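Side-chain contacts in DltD domain-containing protein (Beauveria bassiana, PDB 7D78), which acts as the thioesterase DcsB, a polyketide cyclase that forms medium-ring lactones, probably with the serine chemistry of the alpha/beta-hydrolase fold: residues 101-106 / 243-248; 161-166 / 170-175; 180-183 / 187-190; 198-201 / 206-209. One frame throughout, in Å; residues are numbered along the deposited sequence.

Contacts 1 and 2 meet through an aromatic pair: their centres are about 15 Å apart, and Trp245 CZ3 of contact 1 lies 3.4 Å from Phe162 CZ of contact 2. Contacts 2 and 3 sit on successive parts of helix 168-183, centres about 18 Å apart. Contact 4 is tied to contact 2 (centres about 12 Å apart) through a probable hydrogen bond of 3.0 Å from Gln164 NE2 to Ser207 O. Contacts 3 and 4 do not touch. Trp245 in contact 1 approaches the probable nucleophile elbow, and Gly206 in contact 4 lies near the probable Ser-His-Asp triad, whereas the sodium ion is bound at contact 2, about 12 Å from the Asn200 side chain.

Contact 1 of 4, residues 101-106 / 243-248; sequences IDPLQQ and AWWQPK
Pro103 sets its CB-CG edge over one face of the Trp245 indole, the rest of the ring tilting away; Trp245, Pro103 and Leu104 supply nearly all of the buried surface. Pro103 CB stands 3.3 Å from the centroid of the six-membered ring and only 1° off the ring normal, the geometry of a CH-pi contact. The neighbouring CG extends the overlap toward the ring fusion, reaching Trp245 CD2 at 3.3 Å. On the opposite face, Pro247 CB sits 3.8 Å above the plane, and the indole is thus held between two prolines, one on each side. Trp245 CG is anti to its own backbone nitrogen (chi1 -160°), a setting that swings the ring out from the break between helices 238-244 and 247-251 and presents its face to Pro103.

Leu104 meets a different part of the indole. Its CD2 branch comes obliquely to the pyrrole side, 3.4 Å from Trp245 CD1 and 3.5 Å from Trp245 NE1, while its CG stays farther off at 3.9 Å from Trp245 CD1. Leu104 also packs against Trp244 of the second subunit, and the contact therefore borders the dimer interface.

Asp102 caps the start of helix 103-118, its OD1 accepting weakly from the backbone nitrogens of Leu104 and Gln105. Phe135 touches both Pro103 and Trp245 from helix 135-146. That helix begins within the GxSxG sequence, so the indole lies near, without touching its serine or glycines, what is probably the nucleophile elbow of an alpha/beta hydrolase.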
loop_
_atom_site.group_PDB
_atom_site.type_symbol
_atom_site.label_atom_id
_atom_site.label_comp_id
_atom_site.label_asym_id
_atom_site.label_seq_id
_atom_site.Cartn_x
_atom_site.Cartn_y
_atom_site.Cartn_z
ATOM N N ILE A 101 -4.634 -8.170 8.058
ATOM C CA ILE A 101 -3.183 -8.007 8.055
ATOM C C ILE A 101 -2.792 -7.120 6.876
ATOM O O ILE A 101 -2.811 -7.553 5.721
ATOM C CB ILE A 101 -2.474 -9.361 8.016
ATOM C CG1 ILE A 101 -2.664 -10.066 9.361
ATOM C CG2 ILE A 101 -0.995 -9.187 7.723
ATOM C CD1 ILE A 101 -2.525 -11.549 9.290
ATOM N N ASP A 102 -2.448 -5.866 7.176
ATOM C CA ASP A 102 -2.039 -4.875 6.187
ATOM C C ASP A 102 -0.556 -4.648 6.428
ATOM O O ASP A 102 -0.185 -3.929 7.369
ATOM C CB ASP A 102 -2.831 -3.572 6.337
ATOM C CG ASP A 102 -2.510 -2.557 5.260
ATOM O OD1 ASP A 102 -1.528 -2.740 4.518
ATOM O OD2 ASP A 102 -3.264 -1.564 5.150
ATOM N N PRO A 103 0.325 -5.253 5.630
ATOM C CA PRO A 103 1.763 -5.144 5.923
ATOM C C PRO A 103 2.260 -3.719 5.875
ATOM O O PRO A 103 3.156 -3.361 6.650
ATOM C CB PRO A 103 2.408 -6.007 4.831
ATOM C CG PRO A 103 1.388 -5.972 3.702
ATOM C CD PRO A 103 0.059 -5.992 4.387
ATOM N N LEU A 104 1.695 -2.880 4.999
ATOM C CA LEU A 104 2.143 -1.489 4.946
ATOM C C LEU A 104 1.693 -0.707 6.178
ATOM O O LEU A 104 2.408 0.193 6.630
ATOM C CB LEU A 104 1.641 -0.820 3.658
ATOM C CG LEU A 104 2.208 -1.408 2.353
ATOM C CD1 LEU A 104 1.616 -0.692 1.144
ATOM C CD2 LEU A 104 3.734 -1.333 2.321
ATOM N N GLN A 105 0.522 -1.030 6.741
ATOM C CA GLN A 105 0.135 -0.396 8.000
ATOM C C GLN A 105 1.018 -0.872 9.144
ATOM O O GLN A 105 1.381 -0.082 10.024
ATOM C CB GLN A 105 -1.334 -0.672 8.334
ATOM C CG GLN A 105 -1.788 0.171 9.529
ATOM C CD GLN A 105 -1.527 1.664 9.304
ATOM O OE1 GLN A 105 -2.069 2.257 8.372
ATOM N NE2 GLN A 105 -0.689 2.272 10.153
ATOM N N GLN A 106 1.362 -2.163 9.156
ATOM C CA GLN A 106 2.294 -2.667 10.162
ATOM C C GLN A 106 3.644 -1.972 10.050
ATOM O O GLN A 106 4.278 -1.667 11.068
ATOM C CB GLN A 106 2.467 -4.184 10.015
ATOM C CG GLN A 106 1.281 -4.985 10.518
ATOM C CD GLN A 106 1.555 -6.480 10.526
ATOM O OE1 GLN A 106 2.704 -6.909 10.484
ATOM N NE2 GLN A 106 0.499 -7.278 10.590
ATOM N N ALA A 243 -2.233 -8.004 -2.338
ATOM C CA ALA A 243 -2.180 -7.792 -3.782
ATOM C C ALA A 243 -1.430 -6.511 -4.118
ATOM O O ALA A 243 -0.705 -6.454 -5.116
ATOM C CB ALA A 243 -3.593 -7.744 -4.365
ATOM N N TRP A 244 -1.628 -5.471 -3.301
ATOM C CA TRP A 244 -0.999 -4.174 -3.516
ATOM C C TRP A 244 0.490 -4.203 -3.185
ATOM O O TRP A 244 1.285 -3.527 -3.846
ATOM C CB TRP A 244 -1.661 -3.114 -2.634
ATOM C CG TRP A 244 -3.142 -2.791 -2.826
ATOM C CD1 TRP A 244 -4.023 -2.445 -1.833
ATOM C CD2 TRP A 244 -3.886 -2.729 -4.054
ATOM N NE1 TRP A 244 -5.256 -2.177 -2.364
ATOM C CE2 TRP A 244 -5.203 -2.341 -3.721
ATOM C CE3 TRP A 244 -3.569 -2.954 -5.396
ATOM C CZ2 TRP A 244 -6.203 -2.189 -4.683
ATOM C CZ3 TRP A 244 -4.553 -2.796 -6.347
ATOM C CH2 TRP A 244 -5.862 -2.424 -5.986
ATOM N N TRP A 245 0.871 -4.977 -2.170
ATOM C CA TRP A 245 2.216 -4.938 -1.611
ATOM C C TRP A 245 3.235 -5.452 -2.613
ATOM O O TRP A 245 3.074 -6.540 -3.177
ATOM C CB TRP A 245 2.262 -5.796 -0.350
ATOM C CG TRP A 245 3.387 -5.530 0.604
ATOM C CD1 TRP A 245 4.094 -4.365 0.760
ATOM C CD2 TRP A 245 3.907 -6.449 1.574
ATOM N NE1 TRP A 245 5.023 -4.509 1.777
ATOM C CE2 TRP A 245 4.930 -5.779 2.284
ATOM C CE3 TRP A 245 3.600 -7.777 1.915
ATOM C CZ2 TRP A 245 5.642 -6.390 3.317
ATOM C CZ3 TRP A 245 4.303 -8.379 2.939
ATOM C CH2 TRP A 245 5.311 -7.681 3.636
ATOM N N GLN A 246 4.299 -4.679 -2.820
ATOM C CA GLN A 246 5.417 -5.076 -3.674
ATOM C C GLN A 246 6.702 -5.026 -2.853
ATOM O O GLN A 246 7.541 -4.141 -3.053
ATOM C CB GLN A 246 5.505 -4.168 -4.899
ATOM C CG GLN A 246 4.161 -4.022 -5.633
ATOM C CD GLN A 246 3.733 -5.316 -6.255
ATOM O OE1 GLN A 246 4.567 -6.060 -6.773
ATOM N NE2 GLN A 246 2.432 -5.614 -6.197
ATOM N N PRO A 247 6.881 -5.961 -1.912
ATOM C CA PRO A 247 7.990 -5.824 -0.951
ATOM C C PRO A 247 9.364 -5.945 -1.578
ATOM O O PRO A 247 10.308 -5.311 -1.086
ATOM C CB PRO A 247 7.733 -6.958 0.050
ATOM C CG PRO A 247 6.915 -7.956 -0.707
ATOM C CD PRO A 247 6.059 -7.155 -1.652
ATOM N N LYS A 248 9.518 -6.752 -2.636
ATOM C CA LYS A 248 10.806 -6.804 -3.321
ATOM C C LYS A 248 11.227 -5.423 -3.795
ATOM O O LYS A 248 12.419 -5.094 -3.763
ATOM C CB LYS A 248 10.755 -7.784 -4.497
ATOM C CG LYS A 248 10.504 -9.221 -4.072
ATOM C CD LYS A 248 10.405 -10.162 -5.276
ATOM C CE LYS A 248 10.131 -11.597 -4.840
ATOM N NZ LYS A 248 9.858 -12.491 -6.002
#

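Contact 2 of 4, residues 161-166 / 170-175; sequences SFYQAE and KAFLQL. With NA (sodium ion), chain C.
Tyr163 reaches across to Ala171, Phe172 and Leu175, joining the loop after strand 150-156 to helix 168-183. In alpha/beta hydrolases this is a common entry point for a lid insertion, and helix 168-183 is consistent with being part of such a lid.

The aromatic interaction comes first. The ring planes of Tyr163 and Phe172 are inclined at 61° with centroids 5.5 Å apart, an oblique pairing that is neither stacked nor T-shaped. The closest ring carbons are Tyr163 CE2 and Phe172 CE1, at 3.7 Å. Tyr163 OH arrives in the plane of the Phe172 ring, at its edge, 3.5 Å from CE1.

Aliphatic packing adds to this. The Ala171 methyl lies 4.1 Å from Tyr163 CE2, one helical turn before Leu175, whose CD1 comes from the opposite direction to 3.9 Å of Tyr163 OH. Tyr163 CG sits beside the backbone nitrogen (chi1 -86°), and the ring is thereby extended toward the helix.

The polar interaction of the phenol lies outside the two segments: its hydroxyl donates to the backbone oxygen of Tyr239. A phenylalanine at Tyr163 would probably keep much of the ring packing but leave the Tyr239 carbonyl without this donor.

The sodium ion lies at the other end of the contact, beside the aliphatic part of Lys170, whose NZ is 5.9 Å from the ion. The ion is bound not by the Glu166 carboxylate but by the main-chain Glu166 O, 2.8 Å from the sodium.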
loop_
_atom_site.group_PDB
_atom_site.type_symbol
_atom_site.label_atom_id
_atom_site.label_comp_id
_atom_site.label_asym_id
_atom_site.label_seq_id
_atom_site.Cartn_x
_atom_site.Cartn_y
_atom_site.Cartn_z
ATOM N N SER A 161 6.697 -13.167 -1.546
ATOM C CA SER A 161 5.649 -13.263 -2.553
ATOM C C SER A 161 4.484 -14.030 -1.939
ATOM O O SER A 161 4.649 -14.734 -0.936
ATOM C CB SER A 161 6.140 -13.958 -3.831
ATOM O OG SER A 161 6.582 -15.274 -3.537
ATOM N N PHE A 162 3.302 -13.889 -2.550
ATOM C CA PHE A 162 2.078 -14.368 -1.903
ATOM C C PHE A 162 1.080 -15.026 -2.848
ATOM O O PHE A 162 0.433 -16.005 -2.470
ATOM C CB PHE A 162 1.424 -13.203 -1.155
ATOM C CG PHE A 162 2.337 -12.593 -0.136
ATOM C CD1 PHE A 162 2.476 -13.182 1.119
ATOM C CD2 PHE A 162 3.134 -11.508 -0.464
ATOM C CE1 PHE A 162 3.357 -12.666 2.056
ATOM C CE2 PHE A 162 4.018 -10.980 0.462
ATOM C CZ PHE A 162 4.125 -11.558 1.726
ATOM N N TYR A 163 0.939 -14.499 -4.060
ATOM C CA TYR A 163 -0.049 -14.990 -5.010
ATOM C C TYR A 163 0.558 -16.045 -5.928
ATOM O O TYR A 163 1.652 -15.854 -6.463
ATOM C CB TYR A 163 -0.590 -13.833 -5.852
ATOM C CG TYR A 163 -1.748 -13.098 -5.221
ATOM C CD1 TYR A 163 -1.539 -12.129 -4.242
ATOM C CD2 TYR A 163 -3.058 -13.369 -5.615
ATOM C CE1 TYR A 163 -2.609 -11.452 -3.665
ATOM C CE2 TYR A 163 -4.126 -12.695 -5.059
ATOM C CZ TYR A 163 -3.900 -11.737 -4.083
ATOM O OH TYR A 163 -4.977 -11.086 -3.533
ATOM N N GLN A 164 -0.160 -17.147 -6.116
ATOM C CA GLN A 164 0.069 -18.032 -7.249
ATOM C C GLN A 164 -0.748 -17.497 -8.415
ATOM O O GLN A 164 -1.944 -17.233 -8.262
ATOM C CB GLN A 164 -0.339 -19.473 -6.918
ATOM C CG GLN A 164 0.561 -20.137 -5.866
ATOM C CD GLN A 164 0.032 -21.488 -5.400
ATOM O OE1 GLN A 164 -0.802 -22.101 -6.056
ATOM N NE2 GLN A 164 0.515 -21.948 -4.256
ATOM N N ALA A 165 -0.107 -17.336 -9.576
ATOM C CA ALA A 165 -0.758 -16.619 -10.671
ATOM C C ALA A 165 -2.072 -17.268 -11.088
ATOM O O ALA A 165 -3.022 -16.567 -11.455
ATOM C CB ALA A 165 0.188 -16.516 -11.871
ATOM N N GLU A 166 -2.159 -18.597 -11.021
ATOM C CA GLU A 166 -3.363 -19.273 -11.488
ATOM C C GLU A 166 -4.562 -19.041 -10.574
ATOM O O GLU A 166 -5.703 -19.255 -11.003
ATOM C CB GLU A 166 -3.088 -20.768 -11.635
ATOM C CG GLU A 166 -2.641 -21.452 -10.349
ATOM C CD GLU A 166 -1.120 -21.575 -10.213
ATOM O OE1 GLU A 166 -0.674 -22.584 -9.617
ATOM O OE2 GLU A 166 -0.375 -20.672 -10.677
ATOM N N LYS A 170 -9.587 -15.582 -9.443
ATOM C CA LYS A 170 -10.654 -16.068 -8.572
ATOM C C LYS A 170 -10.582 -15.413 -7.198
ATOM O O LYS A 170 -11.614 -15.052 -6.625
ATOM C CB LYS A 170 -10.586 -17.590 -8.451
ATOM C CG LYS A 170 -10.980 -18.308 -9.733
ATOM C CD LYS A 170 -11.265 -19.787 -9.498
ATOM C CE LYS A 170 -11.706 -20.470 -10.788
ATOM N NZ LYS A 170 -12.304 -21.822 -10.543
ATOM N N ALA A 171 -9.371 -15.260 -6.649
ATOM C CA ALA A 171 -9.221 -14.546 -5.381
ATOM C C ALA A 171 -9.675 -13.090 -5.494
ATOM O O ALA A 171 -10.336 -12.572 -4.588
ATOM C CB ALA A 171 -7.771 -14.605 -4.903
ATOM N N PHE A 172 -9.294 -12.401 -6.577
ATOM C CA PHE A 172 -9.759 -11.029 -6.775
ATOM C C PHE A 172 -11.277 -10.973 -6.816
ATOM O O PHE A 172 -11.891 -10.068 -6.242
ATOM C CB PHE A 172 -9.192 -10.446 -8.074
ATOM C CG PHE A 172 -7.730 -10.070 -8.001
ATOM C CD1 PHE A 172 -7.016 -10.185 -6.810
ATOM C CD2 PHE A 172 -7.066 -9.622 -9.140
ATOM C CE1 PHE A 172 -5.658 -9.841 -6.744
ATOM C CE2 PHE A 172 -5.717 -9.273 -9.085
ATOM C CZ PHE A 172 -5.009 -9.385 -7.879
ATOM N N LEU A 173 -11.903 -11.922 -7.517
ATOM C CA LEU A 173 -13.359 -11.953 -7.580
ATOM C C LEU A 173 -13.962 -12.131 -6.192
ATOM O O LEU A 173 -14.944 -11.466 -5.839
ATOM C CB LEU A 173 -13.810 -13.076 -8.512
ATOM C CG LEU A 173 -15.313 -13.162 -8.748
ATOM C CD1 LEU A 173 -15.876 -11.818 -9.252
ATOM C CD2 LEU A 173 -15.593 -14.288 -9.735
ATOM N N GLN A 174 -13.380 -13.025 -5.392
ATOM C CA GLN A 174 -13.866 -13.257 -4.034
ATOM C C GLN A 174 -13.744 -11.999 -3.189
ATOM O O GLN A 174 -14.635 -11.682 -2.391
ATOM C CB GLN A 174 -13.072 -14.413 -3.411
ATOM C CG GLN A 174 -13.644 -15.062 -2.143
ATOM C CD GLN A 174 -12.692 -16.127 -1.581
ATOM O OE1 GLN A 174 -11.613 -16.341 -2.125
ATOM N NE2 GLN A 174 -13.096 -16.800 -0.503
ATOM N N LEU A 175 -12.632 -11.283 -3.341
ATOM C CA LEU A 175 -12.445 -10.011 -2.651
ATOM C C LEU A 175 -13.545 -9.020 -3.013
ATOM O O LEU A 175 -14.138 -8.390 -2.130
ATOM C CB LEU A 175 -11.059 -9.439 -2.994
ATOM C CG LEU A 175 -9.883 -10.117 -2.283
ATOM C CD1 LEU A 175 -8.545 -9.673 -2.892
ATOM C CD2 LEU A 175 -9.937 -9.796 -0.787
HETATM NA NA NA C . -8.035 -17.684 -10.818
#

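Contact 3 of 4, residues 180-183 / 187-190; sequences QSQL and EPFM
Gln182 and Pro188 cross at about a right angle, the glutamine chain running over the proline ring. From CB, the chain leaves with CG beside the backbone nitrogen (chi1 -73°) and then stays extended, which carries the amide out over the proline. CG is the first atom to approach, 4.0 Å from Pro188 CA and 4.3 Å from the carbonyl carbon of Glu187. CD follows, 3.7 Å from Pro188 CG. The two amide branches then divide the ring between them: OE1 lies 3.7 Å from Pro188 CG, whereas NE2 rests 3.6 Å from Pro188 CB.

Gln182 lies in the last turn of helix 168-183, probably part of the lid of this alpha/beta hydrolase, and Pro188 in the chain that returns toward the short strand 190-191. The polar tip is held from the previous turn of that helix, NE2 donating to Asp178 OD2. The other carboxylate oxygen, Asp178 OD1, accepts from Phe189 N, so one acid ties both the amide and the returning chain. Cut back to an alanine, Gln182 would probably leave this side of Pro188 uncovered and Asp178 OD2 without its amide donor.

Beside the van der Waals contact, a water bridges the segments: it accepts from Ser181 OG at 2.7 Å and donates to Glu187 O at 2.7 Å. Ser181 OG is also hydrogen-bonded to the amide of Asn186, while Ile35 of the second subunit packs on Gln182.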
loop_
_atom_site.group_PDB
_atom_site.type_symbol
_atom_site.label_atom_id
_atom_site.label_comp_id
_atom_site.label_asym_id
_atom_site.label_seq_id
_atom_site.Cartn_x
_atom_site.Cartn_y
_atom_site.Cartn_z
ATOM N N GLN A 180 -18.894 -6.261 -1.693
ATOM C CA GLN A 180 -20.325 -6.128 -1.944
ATOM C C GLN A 180 -21.135 -6.611 -0.741
ATOM O O GLN A 180 -22.113 -5.965 -0.337
ATOM C CB GLN A 180 -20.702 -6.902 -3.208
ATOM C CG GLN A 180 -20.035 -6.392 -4.489
ATOM C CD GLN A 180 -20.308 -7.294 -5.694
ATOM O OE1 GLN A 180 -19.804 -8.419 -5.762
ATOM N NE2 GLN A 180 -21.106 -6.804 -6.647
ATOM N N SER A 181 -20.734 -7.736 -0.150
ATOM C CA SER A 181 -21.401 -8.238 1.054
ATOM C C SER A 181 -21.285 -7.253 2.215
ATOM O O SER A 181 -22.262 -7.014 2.937
ATOM C CB SER A 181 -20.813 -9.607 1.435
ATOM O OG SER A 181 -21.183 -9.998 2.745
ATOM N N GLN A 182 -20.099 -6.660 2.408
ATOM C CA GLN A 182 -19.932 -5.680 3.479
ATOM C C GLN A 182 -20.818 -4.459 3.257
ATOM O O GLN A 182 -21.434 -3.954 4.200
ATOM C CB GLN A 182 -18.463 -5.260 3.589
ATOM C CG GLN A 182 -17.554 -6.328 4.187
ATOM C CD GLN A 182 -16.221 -5.761 4.599
ATOM O OE1 GLN A 182 -16.157 -4.702 5.227
ATOM N NE2 GLN A 182 -15.144 -6.440 4.221
ATOM N N LEU A 183 -20.907 -3.980 2.010
ATOM C CA LEU A 183 -21.772 -2.845 1.695
ATOM C C LEU A 183 -23.242 -3.142 1.963
ATOM O O LEU A 183 -24.023 -2.206 2.163
ATOM C CB LEU A 183 -21.588 -2.433 0.236
ATOM C CG LEU A 183 -20.222 -1.823 -0.122
ATOM C CD1 LEU A 183 -20.131 -1.574 -1.628
ATOM C CD2 LEU A 183 -19.985 -0.530 0.643
ATOM N N GLU A 187 -20.540 -8.252 8.209
ATOM C CA GLU A 187 -19.173 -8.133 8.688
ATOM C C GLU A 187 -18.207 -8.730 7.666
ATOM O O GLU A 187 -18.602 -9.552 6.830
ATOM C CB GLU A 187 -19.021 -8.835 10.039
ATOM C CG GLU A 187 -19.655 -8.081 11.240
ATOM C CD GLU A 187 -18.916 -6.789 11.629
ATOM O OE1 GLU A 187 -17.720 -6.860 12.002
ATOM O OE2 GLU A 187 -19.540 -5.698 11.575
ATOM N N PRO A 188 -16.939 -8.316 7.704
ATOM C CA PRO A 188 -15.942 -8.874 6.776
ATOM C C PRO A 188 -15.866 -10.392 6.842
ATOM O O PRO A 188 -15.923 -10.993 7.917
ATOM C CB PRO A 188 -14.625 -8.239 7.252
ATOM C CG PRO A 188 -15.039 -6.966 7.909
ATOM C CD PRO A 188 -16.377 -7.238 8.538
ATOM N N PHE A 189 -15.721 -11.014 5.681
ATOM C CA PHE A 189 -15.576 -12.460 5.638
ATOM C C PHE A 189 -14.252 -12.869 6.286
ATOM O O PHE A 189 -13.205 -12.266 6.023
ATOM C CB PHE A 189 -15.658 -12.949 4.191
ATOM C CG PHE A 189 -15.564 -14.446 4.046
ATOM C CD1 PHE A 189 -16.621 -15.260 4.410
ATOM C CD2 PHE A 189 -14.417 -15.035 3.535
ATOM C CE1 PHE A 189 -16.538 -16.636 4.267
ATOM C CE2 PHE A 189 -14.325 -16.416 3.397
ATOM C CZ PHE A 189 -15.390 -17.213 3.764
ATOM N N MET A 190 -14.308 -13.882 7.152
ATOM C CA MET A 190 -13.144 -14.427 7.836
ATOM C C MET A 190 -12.885 -15.862 7.389
ATOM O O MET A 190 -13.808 -16.599 7.034
ATOM C CB MET A 190 -13.324 -14.403 9.358
ATOM C CG MET A 190 -13.780 -13.081 9.916
ATOM S SD MET A 190 -12.487 -11.845 9.758
ATOM C CE MET A 190 -11.333 -12.349 11.031
HETATM O O HOH W 1 -18.841 -9.653 4.125
#

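Contact 4 of 4, residues 198-201 / 206-209; sequences GENP and GSGG
Glu199 and Ser207 bring their backbones together, CA to CA at 4.3 Å, where two loop segments pass each other. Gly206 to Gly209 form a type II beta turn, confirmed by the bond from Gly209 N to Gly206 O at 2.8 Å. Gly208 takes its third position with a positive phi; a CB there would be pressed against the carbonyl oxygen of Ser207. From the other segment, Gly198 O receives a CA-H...O contact from Ser207 CA, 3.4 Å long with 162° at the hydrogen.

Ser207 is the central side chain. Its OG lies opposite the backbone N (chi1 171°), which turns it toward Asn200 N. From there it accepts the single hydrogen bond between the segments, Asn200 N to Ser207 OG at 3.1 Å and 147°, and lies 3.6 Å from Glu199 CB. The Glu199 chain runs alongside the turn, CG coming within 3.7 Å of Gly208 N. The Asn200 amide meets the CB side of the serine, ND2 3.8 Å from Ser207 CB. The amide itself is engaged beyond the two segments: OD1 accepts from Met204 N, with a weaker bond from Gly203 N, and ND2 makes a weak bond to Pro193 O. The bonds to OD1 tie the intervening residues back onto Asn200.

Both segments belong to the long connection between strand 190-191 and helix 210-220. Gly209 is the N-cap of that helix, while Asn200 and Pro201 pack on Tyr239 of helix 238-244.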
loop_
_atom_site.group_PDB
_atom_site.type_symbol
_atom_site.label_atom_id
_atom_site.label_comp_id
_atom_site.label_asym_id
_atom_site.label_seq_id
_atom_site.Cartn_x
_atom_site.Cartn_y
_atom_site.Cartn_z
ATOM N N GLY A 198 -4.022 -27.447 3.888
ATOM C CA GLY A 198 -2.905 -26.522 3.839
ATOM C C GLY A 198 -3.062 -25.382 2.859
ATOM O O GLY A 198 -2.083 -24.671 2.590
ATOM N N GLU A 199 -4.262 -25.170 2.330
ATOM C CA GLU A 199 -4.454 -24.257 1.216
ATOM C C GLU A 199 -5.128 -22.975 1.678
ATOM O O GLU A 199 -5.717 -22.901 2.757
ATOM C CB GLU A 199 -5.289 -24.917 0.111
ATOM C CG GLU A 199 -4.617 -26.118 -0.533
ATOM C CD GLU A 199 -5.438 -26.708 -1.671
ATOM O OE1 GLU A 199 -6.665 -26.869 -1.508
ATOM O OE2 GLU A 199 -4.855 -27.001 -2.734
ATOM N N ASN A 200 -5.063 -21.974 0.811
ATOM C CA ASN A 200 -5.766 -20.718 1.024
ATOM C C ASN A 200 -6.040 -20.110 -0.343
ATOM O O ASN A 200 -5.471 -20.552 -1.351
ATOM C CB ASN A 200 -4.952 -19.772 1.922
ATOM C CG ASN A 200 -3.552 -19.544 1.407
ATOM O OD1 ASN A 200 -3.364 -18.982 0.329
ATOM N ND2 ASN A 200 -2.555 -19.971 2.179
ATOM N N PRO A 201 -6.925 -19.103 -0.416
ATOM C CA PRO A 201 -7.420 -18.662 -1.732
ATOM C C PRO A 201 -6.372 -18.080 -2.660
ATOM O O PRO A 201 -6.575 -18.114 -3.883
ATOM C CB PRO A 201 -8.478 -17.611 -1.367
ATOM C CG PRO A 201 -8.984 -18.061 -0.049
ATOM C CD PRO A 201 -7.748 -18.548 0.675
ATOM N N GLY A 206 3.247 -21.750 0.902
ATOM C CA GLY A 206 3.265 -23.194 0.796
ATOM C C GLY A 206 1.937 -23.831 0.480
ATOM O O GLY A 206 1.843 -25.065 0.506
ATOM N N SER A 207 0.915 -23.031 0.168
ATOM C CA SER A 207 -0.419 -23.548 -0.116
ATOM C C SER A 207 -0.379 -24.548 -1.262
ATOM O O SER A 207 0.147 -24.261 -2.340
ATOM C CB SER A 207 -1.359 -22.388 -0.454
ATOM O OG SER A 207 -2.609 -22.838 -0.943
ATOM N N GLY A 208 -0.951 -25.725 -1.028
ATOM C CA GLY A 208 -0.908 -26.795 -1.992
ATOM C C GLY A 208 0.262 -27.734 -1.824
ATOM O O GLY A 208 0.294 -28.787 -2.473
ATOM N N GLY A 209 1.217 -27.395 -0.967
ATOM C CA GLY A 209 2.364 -28.233 -0.748
ATOM C C GLY A 209 2.546 -28.563 0.715
ATOM O O GLY A 209 1.672 -28.309 1.555
#